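Local coordinates for tube-forming protein in Mycobacterial Envelpe, TiME (Mycolicibacterium smegmatis, PDB 7CU9), which probably forms a tube across the mycobacterial outer envelope that may serve protein secretion, its soluble part being a PknH-like extracellular domain, at residues P44-W49 and W126-G131; A50-P55 and L81-V86. All coordinates share one frame; numbering follows the deposited sequence.

Contact 1. Residues P44-W49 and W126-G131; sequences PVCNNW and WTFTGG
F128, near the end of strand 123-129, presents one face of its ring to C46 and the CD2/CE2 edge to W49, both in the short helical turns at P44-W49, and can be followed atom by atom. Its CB lies in the plane of the W49 indole at the ring edge, 3.9 Å from W49 CE3. With F128 CG anti to its own carbonyl carbon (chi1 -68°), the ring stands away from the strand and reaches both partners. Along that edge CD2 sits 3.8 Å from W49 CB, and further out CE2 comes to 3.6 Å from W49 O, which lies near the plane of the phenyl ring. W140 NE1 donates a hydrogen bond to that oxygen, giving it a polar partner beside the ring. C46 lies over one face, displaced toward the CD1/CE1 rim: F128 CD1 meets C46 SG at 3.8 Å, while C46 CB makes a CH-pi contact, 4.2 Å from the ring centroid and 19° off the normal. The sulfur is set more obliquely, 29° off the normal, and is tied covalently to C109, which also touches both F128 and W49. The indole runs past the phenyl in the opposite sense and carries the contact past the strand's end, where W49 CH2 lies 3.9 Å from G130 CA; W140 stacks on the indole. No hydrogen bond joins the two segments, so between them cohesion rests on apolar, CH-pi and sulfur-aromatic contacts. A Cys sulfur-aromatic contact beside the C46-C109 disulfide, together with the packed F128 and W49 rings, joins the 3-10 turn and the following helical turn to the end of a strand in the antiparallel sheet of the PknH-like domain.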
loop_
_atom_site.group_PDB
_atom_site.type_symbol
_atom_site.label_atom_id
_atom_site.label_comp_id
_atom_site.label_asym_id
_atom_site.label_seq_id
_atom_site.Cartn_x
_atom_site.Cartn_y
_atom_site.Cartn_z
ATOM N N PRO B 44 -9.672 9.330 27.841
ATOM C CA PRO B 44 -8.670 8.406 28.376
ATOM C C PRO B 44 -8.847 6.942 27.951
ATOM O O PRO B 44 -7.863 6.226 27.947
ATOM C CB PRO B 44 -8.821 8.535 29.901
ATOM C CG PRO B 44 -10.227 9.048 30.100
ATOM C CD PRO B 44 -10.497 9.936 28.901
ATOM N N VAL B 45 -10.060 6.523 27.576
ATOM C CA VAL B 45 -10.324 5.110 27.172
ATOM C C VAL B 45 -9.637 4.822 25.833
ATOM O O VAL B 45 -9.502 3.640 25.500
ATOM C CB VAL B 45 -11.821 4.757 27.110
ATOM C CG1 VAL B 45 -12.491 4.955 28.461
ATOM C CG2 VAL B 45 -12.550 5.504 26.002
ATOM N N CYS B 46 -9.205 5.841 25.090
ATOM C CA CYS B 46 -8.532 5.639 23.781
ATOM C C CYS B 46 -7.007 5.675 23.923
ATOM O O CYS B 46 -6.329 5.463 22.909
ATOM C CB CYS B 46 -9.017 6.653 22.755
ATOM S SG CYS B 46 -10.687 6.258 22.169
ATOM N N ASN B 47 -6.478 5.875 25.133
ATOM C CA ASN B 47 -5.012 5.999 25.341
ATOM C C ASN B 47 -4.287 4.801 24.711
ATOM O O ASN B 47 -3.342 5.020 23.929
ATOM C CB ASN B 47 -4.644 6.136 26.817
ATOM C CG ASN B 47 -3.212 6.593 26.983
ATOM O OD1 ASN B 47 -2.925 7.787 26.922
ATOM N ND2 ASN B 47 -2.301 5.647 27.155
ATOM N N ASN B 48 -4.705 3.576 25.023
ATOM C CA ASN B 48 -3.926 2.366 24.654
ATOM C C ASN B 48 -4.295 1.885 23.247
ATOM O O ASN B 48 -3.775 0.844 22.838
ATOM C CB ASN B 48 -4.037 1.287 25.727
ATOM C CG ASN B 48 -3.417 1.724 27.034
ATOM O OD1 ASN B 48 -2.806 2.792 27.117
ATOM N ND2 ASN B 48 -3.577 0.906 28.059
ATOM N N TRP B 49 -5.111 2.646 22.510
ATOM C CA TRP B 49 -5.316 2.467 21.050
ATOM C C TRP B 49 -4.596 3.575 20.269
ATOM O O TRP B 49 -4.363 3.393 19.065
ATOM C CB TRP B 49 -6.814 2.445 20.718
ATOM C CG TRP B 49 -7.474 1.105 20.833
ATOM C CD1 TRP B 49 -6.994 -0.031 21.427
ATOM C CD2 TRP B 49 -8.774 0.767 20.319
ATOM N NE1 TRP B 49 -7.905 -1.049 21.316
ATOM C CE2 TRP B 49 -9.009 -0.587 20.639
ATOM C CE3 TRP B 49 -9.749 1.478 19.609
ATOM C CZ2 TRP B 49 -10.185 -1.238 20.268
ATOM C CZ3 TRP B 49 -10.908 0.831 19.242
ATOM C CH2 TRP B 49 -11.120 -0.508 19.569
ATOM N N TRP B 126 -8.392 12.003 15.822
ATOM C CA TRP B 126 -8.460 10.607 15.327
ATOM C C TRP B 126 -9.806 9.993 15.695
ATOM O O TRP B 126 -10.277 10.218 16.825
ATOM C CB TRP B 126 -7.305 9.774 15.890
ATOM C CG TRP B 126 -5.965 10.173 15.358
ATOM C CD1 TRP B 126 -5.119 11.100 15.890
ATOM C CD2 TRP B 126 -5.315 9.661 14.181
ATOM N NE1 TRP B 126 -3.983 11.190 15.133
ATOM C CE2 TRP B 126 -4.074 10.322 14.078
ATOM C CE3 TRP B 126 -5.648 8.704 13.217
ATOM C CZ2 TRP B 126 -3.172 10.054 13.049
ATOM C CZ3 TRP B 126 -4.761 8.445 12.196
ATOM C CH2 TRP B 126 -3.539 9.111 12.116
ATOM N N THR B 127 -10.366 9.224 14.764
ATOM C CA THR B 127 -11.601 8.423 14.942
ATOM C C THR B 127 -11.210 6.950 15.056
ATOM O O THR B 127 -10.559 6.427 14.122
ATOM C CB THR B 127 -12.578 8.650 13.787
ATOM O OG1 THR B 127 -12.881 10.046 13.796
ATOM C CG2 THR B 127 -13.833 7.820 13.920
ATOM N N PHE B 128 -11.611 6.308 16.148
ATOM C CA PHE B 128 -11.230 4.917 16.481
ATOM C C PHE B 128 -12.364 3.957 16.137
ATOM O O PHE B 128 -13.534 4.244 16.453
ATOM C CB PHE B 128 -10.863 4.826 17.959
ATOM C CG PHE B 128 -9.601 5.572 18.294
ATOM C CD1 PHE B 128 -9.631 6.921 18.604
ATOM C CD2 PHE B 128 -8.375 4.930 18.263
ATOM C CE1 PHE B 128 -8.461 7.608 18.885
ATOM C CE2 PHE B 128 -7.207 5.620 18.546
ATOM C CZ PHE B 128 -7.249 6.955 18.857
ATOM N N THR B 129 -12.011 2.824 15.532
ATOM C CA THR B 129 -12.939 1.704 15.256
ATOM C C THR B 129 -12.229 0.390 15.576
ATOM O O THR B 129 -10.993 0.325 15.453
ATOM C CB THR B 129 -13.450 1.758 13.813
ATOM O OG1 THR B 129 -12.331 1.643 12.938
ATOM C CG2 THR B 129 -14.204 3.032 13.507
ATOM N N GLY B 130 -12.990 -0.625 15.968
ATOM C CA GLY B 130 -12.435 -1.965 16.214
ATOM C C GLY B 130 -13.448 -2.860 16.887
ATOM O O GLY B 130 -14.205 -2.356 17.744
ATOM N N GLY B 131 -13.463 -4.135 16.501
ATOM C CA GLY B 131 -14.316 -5.163 17.116
ATOM C C GLY B 131 -13.784 -5.535 18.493
ATOM O O GLY B 131 -12.722 -5.067 18.905
#

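Contact 2. Residues A50-P55 and L81-V86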
loop_
_atom_site.group_PDB
_atom_site.type_symbol
_atom_site.label_atom_id
_atom_site.label_comp_id
_atom_site.label_asym_id
_atom_site.label_seq_id
_atom_site.Cartn_x
_atom_site.Cartn_y
_atom_site.Cartn_z
ATOM N N ALA B 50 -4.273 4.701 20.910
ATOM C CA ALA B 50 -3.761 5.913 20.226
ATOM C C ALA B 50 -2.346 5.682 19.675
ATOM O O ALA B 50 -1.965 6.343 18.698
ATOM C CB ALA B 50 -3.817 7.092 21.168
ATOM N N ASP B 51 -1.586 4.767 20.272
ATOM C CA ASP B 51 -0.263 4.357 19.743
ATOM C C ASP B 51 0.104 3.021 20.386
ATOM O O ASP B 51 -0.661 2.532 21.228
ATOM C CB ASP B 51 0.805 5.425 20.007
ATOM C CG ASP B 51 1.990 5.402 19.053
ATOM O OD1 ASP B 51 2.102 4.450 18.252
ATOM O OD2 ASP B 51 2.775 6.364 19.102
ATOM N N ILE B 52 1.232 2.465 19.971
ATOM C CA ILE B 52 1.776 1.172 20.472
ATOM C C ILE B 52 3.111 1.421 21.186
ATOM O O ILE B 52 3.664 2.534 21.090
ATOM C CB ILE B 52 1.909 0.166 19.312
ATOM C CG1 ILE B 52 2.887 0.645 18.234
ATOM C CG2 ILE B 52 0.537 -0.130 18.719
ATOM C CD1 ILE B 52 3.280 -0.434 17.263
ATOM N N GLY B 53 3.601 0.407 21.898
ATOM C CA GLY B 53 4.858 0.478 22.668
ATOM C C GLY B 53 4.750 1.395 23.875
ATOM O O GLY B 53 5.762 2.039 24.205
ATOM N N LEU B 54 3.593 1.433 24.540
ATOM C CA LEU B 54 3.324 2.407 25.635
ATOM C C LEU B 54 3.858 1.897 26.969
ATOM O O LEU B 54 3.750 0.718 27.294
ATOM C CB LEU B 54 1.822 2.665 25.736
ATOM C CG LEU B 54 1.168 3.185 24.463
ATOM C CD1 LEU B 54 -0.330 3.315 24.671
ATOM C CD2 LEU B 54 1.782 4.509 24.021
ATOM N N PRO B 55 4.400 2.799 27.813
ATOM C CA PRO B 55 4.849 2.422 29.153
ATOM C C PRO B 55 3.784 1.740 30.022
ATOM O O PRO B 55 4.105 0.774 30.689
ATOM C CB PRO B 55 5.259 3.773 29.766
ATOM C CG PRO B 55 5.658 4.607 28.578
ATOM C CD PRO B 55 4.672 4.210 27.503
ATOM N N LEU B 81 3.976 5.255 7.312
ATOM C CA LEU B 81 4.616 5.176 8.646
ATOM C C LEU B 81 4.297 3.802 9.229
ATOM O O LEU B 81 3.127 3.375 9.169
ATOM C CB LEU B 81 4.139 6.299 9.570
ATOM C CG LEU B 81 4.785 6.305 10.957
ATOM C CD1 LEU B 81 4.930 7.716 11.501
ATOM C CD2 LEU B 81 4.003 5.439 11.936
ATOM N N VAL B 82 5.321 3.136 9.749
ATOM C CA VAL B 82 5.209 1.760 10.296
ATOM C C VAL B 82 5.895 1.747 11.658
ATOM O O VAL B 82 7.043 2.204 11.760
ATOM C CB VAL B 82 5.817 0.721 9.341
ATOM C CG1 VAL B 82 5.773 -0.679 9.930
ATOM C CG2 VAL B 82 5.126 0.762 7.988
ATOM N N LYS B 83 5.213 1.227 12.669
ATOM C CA LYS B 83 5.786 1.137 14.026
ATOM C C LYS B 83 5.671 -0.308 14.506
ATOM O O LYS B 83 4.699 -1.000 14.159
ATOM C CB LYS B 83 5.103 2.139 14.958
ATOM C CG LYS B 83 5.801 2.366 16.290
ATOM C CD LYS B 83 5.202 3.527 17.025
ATOM C CE LYS B 83 5.840 3.794 18.366
ATOM N NZ LYS B 83 5.353 5.068 18.940
ATOM N N GLN B 84 6.664 -0.733 15.274
ATOM C CA GLN B 84 6.738 -2.083 15.874
ATOM C C GLN B 84 7.153 -1.951 17.336
ATOM O O GLN B 84 7.986 -1.079 17.643
ATOM C CB GLN B 84 7.784 -2.918 15.151
ATOM C CG GLN B 84 7.465 -3.177 13.695
ATOM C CD GLN B 84 8.671 -3.785 13.030
ATOM O OE1 GLN B 84 8.995 -4.952 13.234
ATOM N NE2 GLN B 84 9.381 -2.970 12.267
ATOM N N ALA B 85 6.611 -2.804 18.199
ATOM C CA ALA B 85 7.035 -2.913 19.609
ATOM C C ALA B 85 6.981 -4.382 20.003
ATOM O O ALA B 85 5.980 -5.042 19.695
ATOM C CB ALA B 85 6.163 -2.065 20.501
ATOM N N VAL B 86 8.037 -4.876 20.634
ATOM C CA VAL B 86 8.119 -6.289 21.086
ATOM C C VAL B 86 8.585 -6.281 22.535
ATOM O O VAL B 86 9.659 -5.726 22.815
ATOM C CB VAL B 86 9.054 -7.134 20.204
ATOM C CG1 VAL B 86 9.102 -8.576 20.678
ATOM C CG2 VAL B 86 8.654 -7.064 18.738
HETATM O O HOH W 1 5.107 4.802 21.661
#
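K83 NZ is gripped by two partners: D51 OD2 accepts from it at 2.9 Å in a salt bridge, and a water accepts from it at 2.7 Å. The same water donates to I52 O, also at 2.7 Å, and so bridges the lysine tip to the loop backbone. The ammonium meets OD2 from above the carboxylate plane, 43° out of it. The two side chains cross at about a right angle. K83 reaches this far because CG is anti to the backbone N (chi1 -167°) and the chain stays extended from there to NZ. Inside the loop, I52 N donates to D51 OD1 at 2.8 Å, again from above the carboxylate plane, and K166 NZ forms a second salt bridge to that oxygen; together these bonds limit rotation of the carboxylate.

The apolar part of the lysine lies against I52, the two chains sliding past each other in opposite directions. I52 CG1 is 3.9 Å from K83 CD, and I52 CD1 goes on to the strand backbone, 3.5 Å from K83 O. One step along, where the backbones come nearest, G53 CA rests 3.6 Å from A85 CB. G53 has positive phi (69°), a conformation that favours glycine.

The loop thus lies over one side of strand 77-89, with an ion pair, a buried lysine and a partly exposed aspartate, beside an apolar strip. Two lysines, K83 and K166, converge on one carboxylate, which would be expected to keep D51 ionised and to offset part of their positive charge.

How the contacts relate
The first segments of the two contacts are consecutive: P44-W49 runs straight into A50-P55; their partner strands, 77-89 and 123-129, belong to one antiparallel sheet but are not neighbours in it. In sequence, L81-V86 falls between P44-W49 and W126-G131. The contact centres are 14 Å apart, contact 2 close to the middle of the chain and contact 1 further out. They also touch: F128 CE2 packs 3.8 Å from A50 CA, and L54 CD1 lies 3.5 Å from N48 OD1. One continuous segment therefore spans from strand 123-129 to strand 77-89, tying separate parts of the sheet together within the PknH-like domain.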